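Side-chain contacts in alcohol oxidase (Myceliophthora thermophila, PDB 6F74), which binds FAD and, as a VAO-type flavoprotein, probably oxidises an alcohol substrate at the flavin with oxygen as electron acceptor: residues 96-101 against 164-169; 100-105 against 577-582; 182-187 against 220-225. All blocks are in the same frame, centred on the assembly; numbering follows the deposited sequence.

Interaction 1 (96-101 against 164-169); sequences IGRNYP and RSDGYG. With FAD (flavin-adenine dinucleotide), chain I.
Arg98 and Asp166 both hold CG anti to the carbonyl carbon, beside the backbone N, and a second bend in the arginine (chi2 -77°) turns its guanidinium to the carboxylate. The two side chains run past each other in opposite directions, and the groups meet through one salt bridge: Arg98 NE gives its hydrogen to Asp166 OD1 at 2.7 Å. At 174° this N-H...O bond is almost straight. It lies in the guanidinium plane and reaches the oxygen on its syn side, although the two planes are turned 31° apart. Arg98 NH2 leans on Ser165 O at 2.8 Å, a weak and strongly bent bond, and is also paired with Glu172. Arg98 NH1 returns to Gly97 O at 2.9 Å, meeting that oxygen from above the carbonyl plane. Bonds from all three nitrogens, the one to Ser165 O weak and NH2 held also by Glu172, limit the turning of the buried guanidinium. A leucine in place of Arg98 would probably leave the Asp166 carboxylate without its charged mate and Ser165 O without its weak donor. Over one face of the guanidinium sits Ser165 OG, which donates to the FAD phosphate oxygen O1A at 2.6 Å; the neighbouring carbonyl, Arg164 O, accepts from the FAD ribose hydroxyl O3B at 2.8 Å. Arg98 is thus a second-shell residue behind Ser165, in the pyrophosphate and ribose part of the FAD site that belongs to the PCMH-type FAD-binding domain of VAO-type flavoproteins.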
loop_
_atom_site.group_PDB
_atom_site.type_symbol
_atom_site.label_atom_id
_atom_site.label_comp_id
_atom_site.label_asym_id
_atom_site.label_seq_id
_atom_site.Cartn_x
_atom_site.Cartn_y
_atom_site.Cartn_z
ATOM N N ILE A 96 16.619 3.621 5.585
ATOM C CA ILE A 96 16.315 2.293 5.050
ATOM C C ILE A 96 15.471 1.452 6.034
ATOM O O ILE A 96 15.498 0.217 6.019
ATOM C CB ILE A 96 17.556 1.530 4.598
ATOM C CG1 ILE A 96 18.541 1.383 5.743
ATOM C CG2 ILE A 96 18.223 2.282 3.444
ATOM C CD1 ILE A 96 19.591 0.327 5.504
ATOM N N GLY A 97 14.710 2.143 6.862
ATOM C CA GLY A 97 13.728 1.483 7.705
ATOM C C GLY A 97 12.523 1.110 6.868
ATOM O O GLY A 97 12.037 1.940 6.072
ATOM N N ARG A 98 12.055 -0.124 7.046
ATOM C CA ARG A 98 10.984 -0.674 6.257
ATOM C C ARG A 98 9.883 -1.272 7.128
ATOM O O ARG A 98 10.133 -2.148 7.954
ATOM C CB ARG A 98 11.549 -1.762 5.351
ATOM C CG ARG A 98 12.526 -1.212 4.306
ATOM C CD ARG A 98 11.810 -0.547 3.169
ATOM N NE ARG A 98 12.736 0.050 2.219
ATOM C CZ ARG A 98 13.343 1.233 2.355
ATOM N NH1 ARG A 98 13.169 1.975 3.442
ATOM N NH2 ARG A 98 14.206 1.652 1.421
ATOM N N ASN A 99 8.659 -0.773 6.966
ATOM C CA ASN A 99 7.526 -1.324 7.702
ATOM C C ASN A 99 7.312 -2.815 7.355
ATOM O O ASN A 99 7.181 -3.646 8.220
ATOM C CB ASN A 99 6.269 -0.542 7.379
ATOM C CG ASN A 99 6.061 0.627 8.292
ATOM O OD1 ASN A 99 5.072 0.665 8.991
ATOM N ND2 ASN A 99 6.980 1.585 8.290
ATOM N N TYR A 100 7.274 -3.112 6.068
ATOM C CA TYR A 100 7.130 -4.452 5.586
ATOM C C TYR A 100 8.379 -4.844 4.762
ATOM O O TYR A 100 8.354 -4.850 3.553
ATOM C CB TYR A 100 5.881 -4.532 4.747
ATOM C CG TYR A 100 4.613 -4.186 5.498
ATOM C CD1 TYR A 100 4.156 -4.961 6.559
ATOM C CD2 TYR A 100 3.860 -3.095 5.117
ATOM C CE1 TYR A 100 2.991 -4.639 7.236
ATOM C CE2 TYR A 100 2.668 -2.776 5.756
ATOM C CZ TYR A 100 2.231 -3.525 6.820
ATOM O OH TYR A 100 1.059 -3.146 7.429
ATOM N N PRO A 101 9.484 -5.160 5.437
ATOM C CA PRO A 101 10.748 -5.365 4.718
ATOM C C PRO A 101 10.656 -6.507 3.731
ATOM O O PRO A 101 10.174 -7.581 4.097
ATOM C CB PRO A 101 11.733 -5.688 5.849
ATOM C CG PRO A 101 10.889 -6.175 6.970
ATOM C CD PRO A 101 9.652 -5.339 6.894
ATOM N N ARG A 164 9.512 -1.761 -3.913
ATOM C CA ARG A 164 9.527 -0.698 -4.950
ATOM C C ARG A 164 10.235 0.581 -4.507
ATOM O O ARG A 164 10.530 1.441 -5.329
ATOM C CB ARG A 164 8.114 -0.372 -5.440
ATOM C CG ARG A 164 7.401 -1.569 -6.062
ATOM C CD ARG A 164 5.985 -1.280 -6.534
ATOM N NE ARG A 164 5.227 -0.720 -5.430
ATOM C CZ ARG A 164 4.061 -0.092 -5.524
ATOM N NH1 ARG A 164 3.418 0.032 -6.678
ATOM N NH2 ARG A 164 3.528 0.404 -4.419
ATOM N N SER A 165 10.488 0.704 -3.203
ATOM C CA SER A 165 11.425 1.703 -2.663
ATOM C C SER A 165 12.759 1.089 -2.163
ATOM O O SER A 165 13.383 1.615 -1.228
ATOM C CB SER A 165 10.731 2.508 -1.559
ATOM O OG SER A 165 10.228 1.709 -0.503
ATOM N N ASP A 166 13.175 -0.030 -2.761
ATOM C CA ASP A 166 14.471 -0.695 -2.460
ATOM C C ASP A 166 15.361 -0.683 -3.721
ATOM O O ASP A 166 14.918 -0.350 -4.808
ATOM C CB ASP A 166 14.258 -2.156 -1.992
ATOM C CG ASP A 166 13.543 -2.269 -0.640
ATOM O OD1 ASP A 166 13.169 -1.235 -0.066
ATOM O OD2 ASP A 166 13.319 -3.394 -0.114
ATOM N N GLY A 167 16.606 -1.082 -3.578
ATOM C CA GLY A 167 17.418 -1.421 -4.750
ATOM C C GLY A 167 18.850 -1.660 -4.378
ATOM O O GLY A 167 19.482 -0.753 -3.864
ATOM N N TYR A 168 19.340 -2.876 -4.619
ATOM C CA TYR A 168 20.751 -3.229 -4.386
ATOM C C TYR A 168 21.696 -2.190 -4.965
ATOM O O TYR A 168 21.563 -1.818 -6.141
ATOM C CB TYR A 168 21.118 -4.641 -4.969
ATOM C CG TYR A 168 22.590 -4.972 -4.840
ATOM C CD1 TYR A 168 23.096 -5.535 -3.675
ATOM C CD2 TYR A 168 23.481 -4.677 -5.846
ATOM C CE1 TYR A 168 24.449 -5.826 -3.528
ATOM C CE2 TYR A 168 24.863 -4.980 -5.727
ATOM C CZ TYR A 168 25.323 -5.555 -4.570
ATOM O OH TYR A 168 26.647 -5.833 -4.405
ATOM N N GLY A 169 22.628 -1.739 -4.143
ATOM C CA GLY A 169 23.688 -0.846 -4.575
ATOM C C GLY A 169 23.188 0.551 -4.988
ATOM O O GLY A 169 23.834 1.220 -5.784
HETATM P PA FAD I . 7.349 4.204 -0.125
HETATM O O1A FAD I . 7.947 2.842 0.219
HETATM O O2A FAD I . 8.080 5.402 0.393
HETATM O O5B FAD I . 7.226 4.272 -1.698
HETATM C C5B FAD I . 6.368 3.385 -2.360
HETATM C C4B FAD I . 6.650 3.448 -3.851
HETATM O O4B FAD I . 6.318 4.760 -4.276
HETATM C C3B FAD I . 8.083 3.240 -4.270
HETATM O O3B FAD I . 8.065 2.703 -5.598
HETATM C C2B FAD I . 8.656 4.632 -4.360
HETATM O O2B FAD I . 9.676 4.810 -5.350
HETATM C C1B FAD I . 7.457 5.433 -4.792
HETATM N N9A FAD I . 7.403 6.823 -4.326
HETATM C C8A FAD I . 7.209 7.240 -3.068
HETATM N N7A FAD I . 7.175 8.585 -3.007
HETATM C C5A FAD I . 7.340 9.027 -4.250
HETATM C C6A FAD I . 7.387 10.357 -4.858
HETATM N N6A FAD I . 7.239 11.421 -4.036
HETATM N N1A FAD I . 7.588 10.428 -6.200
HETATM C C2A FAD I . 7.729 9.309 -6.956
HETATM N N3A FAD I . 7.673 8.047 -6.459
HETATM C C4A FAD I . 7.479 7.868 -5.126
HETATM N N1 FAD I . -2.610 1.228 1.483
HETATM C C2 FAD I . -3.939 1.454 1.376
HETATM O O2 FAD I . -4.443 1.567 0.229
HETATM N N3 FAD I . -4.732 1.589 2.458
HETATM C C4 FAD I . -4.266 1.473 3.714
HETATM O O4 FAD I . -5.007 1.579 4.714
HETATM C C4X FAD I . -2.827 1.206 3.919
HETATM N N5 FAD I . -2.304 1.071 5.154
HETATM C C5X FAD I . -0.977 0.836 5.310
HETATM C C6 FAD I . -0.449 0.718 6.595
HETATM C C7 FAD I . 0.900 0.497 6.809
HETATM C C7M FAD I . 1.296 0.371 8.260
HETATM C C8 FAD I . 1.821 0.397 5.642
HETATM C C8M FAD I . 3.324 0.202 5.788
HETATM C C9 FAD I . 1.295 0.489 4.357
HETATM C C9A FAD I . -0.073 0.715 4.127
HETATM N N10 FAD I . -0.639 0.848 2.829
HETATM C C10 FAD I . -2.014 1.087 2.699
HETATM C "C1'" FAD I . 0.146 0.659 1.587
HETATM C "C2'" FAD I . 0.666 1.846 0.846
HETATM O "O2'" FAD I . -0.401 2.339 0.038
HETATM C "C3'" FAD I . 1.807 1.407 -0.078
HETATM O "O3'" FAD I . 2.802 0.649 0.633
HETATM C "C4'" FAD I . 2.459 2.593 -0.775
HETATM O "O4'" FAD I . 3.505 2.127 -1.632
HETATM C "C5'" FAD I . 3.000 3.597 0.231
HETATM O "O5'" FAD I . 3.593 4.697 -0.437
HETATM P P FAD I . 4.753 5.395 0.382
HETATM O O1P FAD I . 4.294 5.665 1.788
HETATM O O2P FAD I . 5.248 6.516 -0.470
HETATM O O3P FAD I . 5.823 4.182 0.426
#

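Interaction 2 (100-105 against 577-582); sequences YPYNIT and FCRTCV. With NAG (2-acetamido-2-deoxy-beta-D-glucopyranose), chain E; FAD (flavin-adenine dinucleotide), chain I.
Packing between Tyr102 and Arg579 carries the whole contact across the segments. The phenol oxygen, Tyr102 OH, lies over one face of the Arg579 guanidinium, 3.1 Å above its plane and displaced toward the rim. Its closest atom is Arg579 NH2, at 3.1 Å from Tyr102 OH, but the angle is too poor for a hydrogen bond. Ring and guanidinium planes are tilted by 33°, and the two side chains cross at about a right angle. Arg579 gets there by an extended chain, its CG anti to the backbone N (chi1 -165°), while the opposite face of its guanidinium is met by Thr580 CG2. The firm polar bond of this arginine goes to the carbonyl of Leu162, through NH1. Tyr102, for its part, has a cation-pi partner in Arg515.

Covalent links frame the pair. Cys578 SG and Cys581 SG join at 2.0 Å across a type II beta turn, in the part of the chain that belongs to the berberine-like C-terminal family, and Cys581 N closes that turn on the carbonyl of Cys578. Beside Tyr102, Asn103 ND2 is bonded to C1 of an N-linked NAG.

Within the turn, Thr580 OG1 donates to Arg579 O at 2.5 Å, a short bond.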
loop_
_atom_site.group_PDB
_atom_site.type_symbol
_atom_site.label_atom_id
_atom_site.label_comp_id
_atom_site.label_asym_id
_atom_site.label_seq_id
_atom_site.Cartn_x
_atom_site.Cartn_y
_atom_site.Cartn_z
ATOM N N TYR A 100 7.274 -3.112 6.068
ATOM C CA TYR A 100 7.130 -4.452 5.586
ATOM C C TYR A 100 8.379 -4.844 4.762
ATOM O O TYR A 100 8.354 -4.850 3.553
ATOM C CB TYR A 100 5.881 -4.532 4.747
ATOM C CG TYR A 100 4.613 -4.186 5.498
ATOM C CD1 TYR A 100 4.156 -4.961 6.559
ATOM C CD2 TYR A 100 3.860 -3.095 5.117
ATOM C CE1 TYR A 100 2.991 -4.639 7.236
ATOM C CE2 TYR A 100 2.668 -2.776 5.756
ATOM C CZ TYR A 100 2.231 -3.525 6.820
ATOM O OH TYR A 100 1.059 -3.146 7.429
ATOM N N PRO A 101 9.484 -5.160 5.437
ATOM C CA PRO A 101 10.748 -5.365 4.718
ATOM C C PRO A 101 10.656 -6.507 3.731
ATOM O O PRO A 101 10.174 -7.581 4.097
ATOM C CB PRO A 101 11.733 -5.688 5.849
ATOM C CG PRO A 101 10.889 -6.175 6.970
ATOM C CD PRO A 101 9.652 -5.339 6.894
ATOM N N TYR A 102 11.069 -6.264 2.495
ATOM C CA TYR A 102 10.796 -7.192 1.398
ATOM C C TYR A 102 11.645 -8.484 1.546
ATOM O O TYR A 102 11.223 -9.570 1.162
ATOM C CB TYR A 102 10.994 -6.521 0.031
ATOM C CG TYR A 102 10.690 -7.468 -1.112
ATOM C CD1 TYR A 102 9.394 -7.850 -1.385
ATOM C CD2 TYR A 102 11.713 -8.041 -1.860
ATOM C CE1 TYR A 102 9.101 -8.733 -2.401
ATOM C CE2 TYR A 102 11.435 -8.950 -2.877
ATOM C CZ TYR A 102 10.121 -9.286 -3.139
ATOM O OH TYR A 102 9.831 -10.170 -4.139
ATOM N N ASN A 103 12.833 -8.339 2.129
ATOM C CA ASN A 103 13.779 -9.435 2.300
ATOM C C ASN A 103 14.661 -9.105 3.487
ATOM O O ASN A 103 15.632 -8.349 3.350
ATOM C CB ASN A 103 14.620 -9.614 1.042
ATOM C CG ASN A 103 15.362 -10.937 1.001
ATOM O OD1 ASN A 103 15.127 -11.831 1.821
ATOM N ND2 ASN A 103 16.269 -11.060 0.032
ATOM N N ILE A 104 14.318 -9.677 4.642
ATOM C CA ILE A 104 15.068 -9.446 5.890
ATOM C C ILE A 104 16.403 -10.199 5.790
ATOM O O ILE A 104 16.471 -11.424 6.039
ATOM C CB ILE A 104 14.249 -9.891 7.139
ATOM C CG1 ILE A 104 12.946 -9.093 7.263
ATOM C CG2 ILE A 104 15.050 -9.736 8.430
ATOM C CD1 ILE A 104 12.001 -9.555 8.360
ATOM N N THR A 105 17.446 -9.477 5.387
ATOM C CA THR A 105 18.805 -10.009 5.299
ATOM C C THR A 105 19.680 -9.589 6.488
ATOM O O THR A 105 20.854 -9.933 6.539
ATOM C CB THR A 105 19.478 -9.550 3.994
ATOM O OG1 THR A 105 19.474 -8.091 3.899
ATOM C CG2 THR A 105 18.738 -10.183 2.807
ATOM N N PHE A 577 13.405 3.287 -12.265
ATOM C CA PHE A 577 13.095 1.865 -12.219
ATOM C C PHE A 577 12.602 1.452 -10.851
ATOM O O PHE A 577 13.209 1.801 -9.846
ATOM C CB PHE A 577 14.293 0.981 -12.562
ATOM C CG PHE A 577 14.012 -0.488 -12.409
ATOM C CD1 PHE A 577 13.423 -1.216 -13.460
ATOM C CD2 PHE A 577 14.249 -1.134 -11.218
ATOM C CE1 PHE A 577 13.128 -2.553 -13.322
ATOM C CE2 PHE A 577 13.939 -2.476 -11.064
ATOM C CZ PHE A 577 13.369 -3.180 -12.119
ATOM N N CYS A 578 11.481 0.748 -10.819
ATOM C CA CYS A 578 11.115 -0.013 -9.645
ATOM C C CYS A 578 10.494 -1.339 -10.045
ATOM O O CYS A 578 9.945 -1.501 -11.149
ATOM C CB CYS A 578 10.235 0.772 -8.654
ATOM S SG CYS A 578 8.974 1.823 -9.401
ATOM N N ARG A 579 10.668 -2.293 -9.140
ATOM C CA ARG A 579 10.205 -3.677 -9.284
ATOM C C ARG A 579 8.681 -3.739 -9.523
ATOM O O ARG A 579 7.946 -3.171 -8.753
ATOM C CB ARG A 579 10.555 -4.396 -7.966
ATOM C CG ARG A 579 10.465 -5.864 -8.095
ATOM C CD ARG A 579 10.848 -6.595 -6.824
ATOM N NE ARG A 579 10.237 -7.917 -6.976
ATOM C CZ ARG A 579 8.999 -8.242 -6.599
ATOM N NH1 ARG A 579 8.189 -7.381 -5.938
ATOM N NH2 ARG A 579 8.576 -9.458 -6.862
ATOM N N THR A 580 8.245 -4.419 -10.585
ATOM C CA THR A 580 6.832 -4.502 -11.004
ATOM C C THR A 580 6.243 -3.200 -11.555
ATOM O O THR A 580 5.103 -3.218 -12.034
ATOM C CB THR A 580 5.827 -4.996 -9.905
ATOM O OG1 THR A 580 5.566 -3.972 -8.932
ATOM C CG2 THR A 580 6.277 -6.283 -9.235
ATOM N N CYS A 581 6.972 -2.088 -11.496
ATOM C CA CYS A 581 6.458 -0.812 -11.986
ATOM C C CYS A 581 6.348 -0.899 -13.497
ATOM O O CYS A 581 6.905 -1.818 -14.138
ATOM C CB CYS A 581 7.334 0.374 -11.535
ATOM S SG CYS A 581 7.429 0.521 -9.737
ATOM N N VAL A 582 5.570 0.013 -14.066
ATOM C CA VAL A 582 5.323 -0.024 -15.503
ATOM C C VAL A 582 6.680 0.082 -16.221
ATOM O O VAL A 582 7.507 0.969 -15.890
ATOM C CB VAL A 582 4.374 1.113 -15.915
ATOM C CG1 VAL A 582 4.369 1.306 -17.415
ATOM C CG2 VAL A 582 2.963 0.815 -15.398
HETATM C C1 NAG E . 17.039 -12.244 -0.210
HETATM C C2 NAG E . 16.736 -12.651 -1.652
HETATM C C3 NAG E . 17.609 -13.830 -2.059
HETATM C C4 NAG E . 19.077 -13.533 -1.844
HETATM C C5 NAG E . 19.293 -13.078 -0.408
HETATM C C6 NAG E . 20.692 -12.575 -0.138
HETATM C C7 NAG E . 14.486 -12.410 -2.685
HETATM C C8 NAG E . 13.130 -13.019 -2.833
HETATM N N2 NAG E . 15.352 -13.066 -1.879
HETATM O O3 NAG E . 17.404 -14.127 -3.436
HETATM O O4 NAG E . 19.841 -14.709 -2.143
HETATM O O5 NAG E . 18.448 -11.976 -0.165
HETATM O O6 NAG E . 20.995 -11.446 -0.983
HETATM O O7 NAG E . 14.745 -11.371 -3.277
HETATM P PA FAD I . 7.349 4.204 -0.125
HETATM O O1A FAD I . 7.947 2.842 0.219
HETATM O O2A FAD I . 8.080 5.402 0.393
HETATM O O5B FAD I . 7.226 4.272 -1.698
HETATM C C5B FAD I . 6.368 3.385 -2.360
HETATM C C4B FAD I . 6.650 3.448 -3.851
HETATM O O4B FAD I . 6.318 4.760 -4.276
HETATM C C3B FAD I . 8.083 3.240 -4.270
HETATM O O3B FAD I . 8.065 2.703 -5.598
HETATM C C2B FAD I . 8.656 4.632 -4.360
HETATM O O2B FAD I . 9.676 4.810 -5.350
HETATM C C1B FAD I . 7.457 5.433 -4.792
HETATM N N9A FAD I . 7.403 6.823 -4.326
HETATM C C8A FAD I . 7.209 7.240 -3.068
HETATM N N7A FAD I . 7.175 8.585 -3.007
HETATM C C5A FAD I . 7.340 9.027 -4.250
HETATM C C6A FAD I . 7.387 10.357 -4.858
HETATM N N6A FAD I . 7.239 11.421 -4.036
HETATM N N1A FAD I . 7.588 10.428 -6.200
HETATM C C2A FAD I . 7.729 9.309 -6.956
HETATM N N3A FAD I . 7.673 8.047 -6.459
HETATM C C4A FAD I . 7.479 7.868 -5.126
HETATM N N1 FAD I . -2.610 1.228 1.483
HETATM C C2 FAD I . -3.939 1.454 1.376
HETATM O O2 FAD I . -4.443 1.567 0.229
HETATM N N3 FAD I . -4.732 1.589 2.458
HETATM C C4 FAD I . -4.266 1.473 3.714
HETATM O O4 FAD I . -5.007 1.579 4.714
HETATM C C4X FAD I . -2.827 1.206 3.919
HETATM N N5 FAD I . -2.304 1.071 5.154
HETATM C C5X FAD I . -0.977 0.836 5.310
HETATM C C6 FAD I . -0.449 0.718 6.595
HETATM C C7 FAD I . 0.900 0.497 6.809
HETATM C C7M FAD I . 1.296 0.371 8.260
HETATM C C8 FAD I . 1.821 0.397 5.642
HETATM C C8M FAD I . 3.324 0.202 5.788
HETATM C C9 FAD I . 1.295 0.489 4.357
HETATM C C9A FAD I . -0.073 0.715 4.127
HETATM N N10 FAD I . -0.639 0.848 2.829
HETATM C C10 FAD I . -2.014 1.087 2.699
HETATM C "C1'" FAD I . 0.146 0.659 1.587
HETATM C "C2'" FAD I . 0.666 1.846 0.846
HETATM O "O2'" FAD I . -0.401 2.339 0.038
HETATM C "C3'" FAD I . 1.807 1.407 -0.078
HETATM O "O3'" FAD I . 2.802 0.649 0.633
HETATM C "C4'" FAD I . 2.459 2.593 -0.775
HETATM O "O4'" FAD I . 3.505 2.127 -1.632
HETATM C "C5'" FAD I . 3.000 3.597 0.231
HETATM O "O5'" FAD I . 3.593 4.697 -0.437
HETATM P P FAD I . 4.753 5.395 0.382
HETATM O O1P FAD I . 4.294 5.665 1.788
HETATM O O2P FAD I . 5.248 6.516 -0.470
HETATM O O3P FAD I . 5.823 4.182 0.426
#

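Interaction 3 (182-187 against 220-225); sequences VRFQKK and QANNVI
Phe184 on strand 179-185 is met by two residues of 220-225, Asn222 and Val224, which come just after helix 212-221. Gln220 and Ala221 are the last two residues of that helix, and Gln220 O accepts a hydrogen bond from Asn223 N at 3.1 Å. Asn222, the first residue to leave helical backbone angles, makes the closest approach to the strand. Its CB stands 3.6 Å from the centroid of the Phe184 ring and 11° off the ring normal, a CH-pi contact over the middle of the face. The amide continues the same layer: its plane is only 8° from that of the ring, so that the two flat groups are stacked, with Asn222 OD1 3.4 Å from Phe184 CD2. At the base of the ring, Asn222 ND2 reaches Phe184 CB at 3.3 Å. The hydrogen bond of this nitrogen goes to the carbonyl of Val218, inside the helix, and would help to keep the amide flat on the ring. On the strand side, Phe184 has CG anti to the backbone N (chi1 173°), which carries the ring across to the helix end. Asn223 follows with positive phi and turns the chain back. Val224 then brings CG1 to Phe184 CE1 at 3.8 Å, an oblique apolar touch from the opposite direction; both side chains also rest on Val304 of strand 296-306. The reversal is a Schellman motif, with Asn223 as its C-prime residue and Val224 N bonded to the carbonyl of Ala219, which here ends helix 212-221 and leads into strand 224-225 of the antiparallel sheet to which the FAD-binding domain contributes both segments.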
loop_
_atom_site.group_PDB
_atom_site.type_symbol
_atom_site.label_atom_id
_atom_site.label_comp_id
_atom_site.label_asym_id
_atom_site.label_seq_id
_atom_site.Cartn_x
_atom_site.Cartn_y
_atom_site.Cartn_z
ATOM N N VAL A 182 1.282 22.024 4.272
ATOM C CA VAL A 182 0.007 21.458 3.854
ATOM C C VAL A 182 -1.023 22.560 4.061
ATOM O O VAL A 182 -1.253 22.975 5.198
ATOM C CB VAL A 182 -0.362 20.221 4.679
ATOM C CG1 VAL A 182 -1.720 19.698 4.274
ATOM C CG2 VAL A 182 0.701 19.137 4.486
ATOM N N ARG A 183 -1.626 23.027 2.973
ATOM C CA ARG A 183 -2.500 24.193 3.040
ATOM C C ARG A 183 -3.855 23.895 2.453
ATOM O O ARG A 183 -3.963 23.311 1.380
ATOM C CB ARG A 183 -1.886 25.374 2.293
ATOM C CG ARG A 183 -0.609 25.901 2.905
ATOM C CD ARG A 183 -0.032 27.051 2.086
ATOM N NE ARG A 183 0.571 26.589 0.834
ATOM C CZ ARG A 183 1.759 25.971 0.723
ATOM N NH1 ARG A 183 2.530 25.711 1.783
ATOM N NH2 ARG A 183 2.201 25.628 -0.483
ATOM N N PHE A 184 -4.884 24.339 3.164
ATOM C CA PHE A 184 -6.258 24.164 2.757
ATOM C C PHE A 184 -6.636 25.261 1.780
ATOM O O PHE A 184 -6.280 26.409 1.971
ATOM C CB PHE A 184 -7.150 24.209 4.009
ATOM C CG PHE A 184 -8.620 24.194 3.714
ATOM C CD1 PHE A 184 -9.261 23.008 3.380
ATOM C CD2 PHE A 184 -9.369 25.375 3.767
ATOM C CE1 PHE A 184 -10.616 22.985 3.099
ATOM C CE2 PHE A 184 -10.734 25.362 3.491
ATOM C CZ PHE A 184 -11.367 24.160 3.158
ATOM N N GLN A 185 -7.386 24.897 0.750
ATOM C CA GLN A 185 -7.956 25.856 -0.209
ATOM C C GLN A 185 -9.473 25.757 -0.153
ATOM O O GLN A 185 -10.022 24.725 -0.513
ATOM C CB GLN A 185 -7.504 25.498 -1.635
ATOM C CG GLN A 185 -5.999 25.530 -1.871
ATOM C CD GLN A 185 -5.614 25.286 -3.316
ATOM O OE1 GLN A 185 -6.253 24.487 -4.040
ATOM N NE2 GLN A 185 -4.589 26.001 -3.773
ATOM N N LYS A 186 -10.165 26.813 0.256
ATOM C CA LYS A 186 -11.641 26.768 0.289
ATOM C C LYS A 186 -12.207 26.411 -1.089
ATOM O O LYS A 186 -13.193 25.679 -1.208
ATOM C CB LYS A 186 -12.240 28.087 0.794
ATOM C CG LYS A 186 -13.759 28.046 0.922
ATOM C CD LYS A 186 -14.355 29.363 1.442
ATOM C CE LYS A 186 -14.939 30.207 0.310
ATOM N NZ LYS A 186 -15.441 31.585 0.655
ATOM N N LYS A 187 -11.556 26.925 -2.126
ATOM C CA LYS A 187 -11.907 26.624 -3.516
ATOM C C LYS A 187 -10.607 26.237 -4.215
ATOM O O LYS A 187 -9.617 26.957 -4.135
ATOM C CB LYS A 187 -12.562 27.848 -4.165
ATOM C CG LYS A 187 -13.895 28.343 -3.566
ATOM C CD LYS A 187 -14.198 29.725 -4.171
ATOM C CE LYS A 187 -15.516 30.333 -3.726
ATOM N NZ LYS A 187 -16.677 29.414 -3.835
ATOM N N GLN A 220 -9.068 18.213 9.225
ATOM C CA GLN A 220 -9.841 18.323 10.462
ATOM C C GLN A 220 -9.997 19.755 10.933
ATOM O O GLN A 220 -11.090 20.181 11.288
ATOM C CB GLN A 220 -9.228 17.451 11.544
ATOM C CG GLN A 220 -10.029 17.402 12.840
ATOM C CD GLN A 220 -9.790 16.123 13.658
ATOM O OE1 GLN A 220 -9.158 15.155 13.198
ATOM N NE2 GLN A 220 -10.330 16.103 14.884
ATOM N N ALA A 221 -8.919 20.525 10.882
ATOM C CA ALA A 221 -8.980 21.948 11.255
ATOM C C ALA A 221 -9.936 22.728 10.365
ATOM O O ALA A 221 -10.465 23.728 10.782
ATOM C CB ALA A 221 -7.584 22.561 11.190
ATOM N N ASN A 222 -10.153 22.254 9.142
ATOM C CA ASN A 222 -11.015 22.927 8.184
ATOM C C ASN A 222 -12.357 22.243 7.958
ATOM O O ASN A 222 -13.059 22.569 6.988
ATOM C CB ASN A 222 -10.221 23.097 6.886
ATOM C CG ASN A 222 -9.083 24.088 7.052
ATOM O OD1 ASN A 222 -9.316 25.296 7.123
ATOM N ND2 ASN A 222 -7.862 23.585 7.156
ATOM N N ASN A 223 -12.731 21.326 8.864
ATOM C CA ASN A 223 -14.012 20.627 8.794
ATOM C C ASN A 223 -14.279 19.976 7.420
ATOM O O ASN A 223 -15.375 20.075 6.878
ATOM C CB ASN A 223 -15.144 21.599 9.178
ATOM C CG ASN A 223 -16.451 20.889 9.554
ATOM O OD1 ASN A 223 -16.452 19.758 10.028
ATOM N ND2 ASN A 223 -17.578 21.580 9.342
ATOM N N VAL A 224 -13.266 19.345 6.833
ATOM C CA VAL A 224 -13.472 18.622 5.577
ATOM C C VAL A 224 -12.934 17.203 5.693
ATOM O O VAL A 224 -12.221 16.855 6.636
ATOM C CB VAL A 224 -12.867 19.346 4.359
ATOM C CG1 VAL A 224 -13.520 20.722 4.171
ATOM C CG2 VAL A 224 -11.352 19.465 4.502
ATOM N N ILE A 225 -13.285 16.398 4.705
ATOM C CA ILE A 225 -12.888 14.999 4.636
ATOM C C ILE A 225 -11.802 14.843 3.590
ATOM O O ILE A 225 -12.026 15.108 2.414
ATOM C CB ILE A 225 -14.080 14.089 4.300
ATOM C CG1 ILE A 225 -15.147 14.205 5.398
ATOM C CG2 ILE A 225 -13.629 12.627 4.172
ATOM C CD1 ILE A 225 -16.415 13.434 5.133
#

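Overall arrangement
From the N terminus, the loop after helix 88-93 comes first and begins two contacts. Interaction 1 closes a loop of 62 intervening residues on the segment between strands 152-155 and 171-174. Interaction 2, starting from the same stretch and sharing Tyr100 and Pro101, closes only at 577-582 near the C terminus. The two touch, Arg164 CG lying 3.2 Å from Arg579 O, and both reach FAD, tying the early loop, the FAD-binding domain and the C-terminal region together around the cofactor. Interaction 3 opens after interaction 1 has closed and is nested inside the long loop of interaction 2. It joins strand 179-185 to the end of helix 212-221, its centre about 33 Å from that of interaction 1.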